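Local coordinates for RavA (PDB 6WO6), which is a Legionella pneumophila effector, probably delivered into host cells, whose molecular role is uncertain, at residues L283-A288 / N325-E330. The protein carries 2 engineered substitutions. Sequence-based numbering, arbitrary orientation.
Sequences LCLEFA and NGAAHE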
# COMPACT_ATOMS: atom_id res chain seq x y z
N LEU A 283 -19.71 25.17 -1.20
CA LEU A 283 -18.52 25.02 -0.38
C LEU A 283 -18.87 24.92 1.10
O LEU A 283 -18.30 24.09 1.83
CB LEU A 283 -17.56 26.18 -0.63
CG LEU A 283 -16.25 26.17 0.16
CD1 LEU A 283 -15.49 24.88 -0.09
CD2 LEU A 283 -15.39 27.37 -0.20
N CYS A 284 -19.80 25.75 1.57
CA CYS A 284 -20.22 25.67 2.97
C CYS A 284 -20.85 24.32 3.28
O CYS A 284 -20.62 23.76 4.36
CB CYS A 284 -21.19 26.81 3.29
SG CYS A 284 -20.47 28.47 3.26
N LEU A 285 -21.65 23.79 2.35
CA LEU A 285 -22.26 22.48 2.57
C LEU A 285 -21.22 21.37 2.57
O LEU A 285 -21.29 20.44 3.38
CB LEU A 285 -23.32 22.21 1.51
CG LEU A 285 -24.59 23.07 1.50
CD1 LEU A 285 -25.48 22.68 0.32
CD2 LEU A 285 -25.35 22.93 2.81
N GLU A 286 -20.24 21.46 1.66
CA GLU A 286 -19.22 20.42 1.56
C GLU A 286 -18.44 20.28 2.86
O GLU A 286 -17.96 19.18 3.18
CB GLU A 286 -18.27 20.73 0.40
CG GLU A 286 -17.32 19.60 0.03
CD GLU A 286 -16.42 19.95 -1.14
OE1 GLU A 286 -16.27 21.15 -1.44
OE2 GLU A 286 -15.86 19.02 -1.76
N PHE A 287 -18.31 21.37 3.62
CA PHE A 287 -17.54 21.40 4.86
C PHE A 287 -18.40 21.92 6.00
O PHE A 287 -17.94 22.69 6.85
CB PHE A 287 -16.28 22.25 4.69
CG PHE A 287 -15.37 21.76 3.61
CD1 PHE A 287 -15.03 20.41 3.52
CD2 PHE A 287 -14.85 22.63 2.66
CE1 PHE A 287 -14.19 19.95 2.52
CE2 PHE A 287 -14.01 22.18 1.66
CZ PHE A 287 -13.68 20.84 1.59
N ALA A 288 -19.66 21.48 6.04
CA ALA A 288 -20.61 22.00 7.03
C ALA A 288 -20.16 21.71 8.46
O ALA A 288 -20.50 22.47 9.38
CB ALA A 288 -22.00 21.42 6.77
N ASN A 325 -26.30 24.38 8.81
CA ASN A 325 -26.32 23.66 10.08
C ASN A 325 -27.03 22.32 9.93
O ASN A 325 -26.65 21.33 10.58
CB ASN A 325 -26.98 24.51 11.16
CG ASN A 325 -26.18 24.54 12.44
OD1 ASN A 325 -25.27 25.36 12.60
ND2 ASN A 325 -26.50 23.63 13.37
N GLY A 326 -28.07 22.26 9.09
CA GLY A 326 -28.73 20.99 8.83
C GLY A 326 -27.85 20.01 8.07
O GLY A 326 -27.96 18.80 8.27
N ALA A 327 -26.98 20.51 7.20
CA ALA A 327 -26.04 19.64 6.51
C ALA A 327 -25.01 19.06 7.48
O ALA A 327 -24.52 17.94 7.26
CB ALA A 327 -25.34 20.39 5.38
N ALA A 328 -24.67 19.80 8.53
CA ALA A 328 -23.93 19.22 9.64
C ALA A 328 -24.84 18.24 10.39
O ALA A 328 -26.03 18.10 10.10
CB ALA A 328 -23.41 20.32 10.55
N HIS A 329 -24.26 17.57 11.39
CA HIS A 329 -24.93 16.44 12.05
C HIS A 329 -25.34 15.39 11.02
O HIS A 329 -26.42 14.81 11.09
CB HIS A 329 -26.14 16.90 12.87
CG HIS A 329 -25.95 18.21 13.57
ND1 HIS A 329 -26.56 19.37 13.16
CD2 HIS A 329 -25.21 18.54 14.66
CE1 HIS A 329 -26.21 20.36 13.96
NE2 HIS A 329 -25.38 19.88 14.88
N GLU A 330 -24.46 15.18 10.04
CA GLU A 330 -24.69 14.21 8.98
C GLU A 330 -23.35 13.73 8.43
O GLU A 330 -22.32 14.36 8.67
CB GLU A 330 -25.53 14.81 7.85
CG GLU A 330 -26.96 14.30 7.78
CD GLU A 330 -27.69 14.79 6.54
OE1 GLU A 330 -27.14 15.65 5.82
OE2 GLU A 330 -28.82 14.31 6.29
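Ala288, one residue past the first non-helical residue after helix 281-286, and Ala328, the first beyond helix 311-327, bring their CA atoms to within 5.1 Å. This is a small apolar contact between the C-terminal ends of two helices, built from three alanines and a leucine, in an elongated all-helical fold; the segments are 37 residues apart at their closest ends. The side chains that meet are all apolar. Ala327, on the last helical turn, directs its methyl toward the other segment, where two groups receive it: Leu285 CD2 lies 3.6 Å from Ala327 CB, and Ala288 CB touches the same methyl at 3.8 Å. The leucine CG stands anti to the carbonyl carbon (chi1 -67°); with CD1 anti to CA (chi2 177°), the other branch, CD2, meets the Ala327 methyl.

Phe287, which leaves helical geometry at phi -126°, packs its ring on Ser253, Ala254 and Leu257 of helix 246-265, while the methyl of Ala288 just after it points toward segment 325-330. Pro292 of helix 290-294 also touches Ala328, and Met323 packs on Leu285. Buried Ala288 completes the contact, its CB resting 3.6 Å from the backbone N of Ala328.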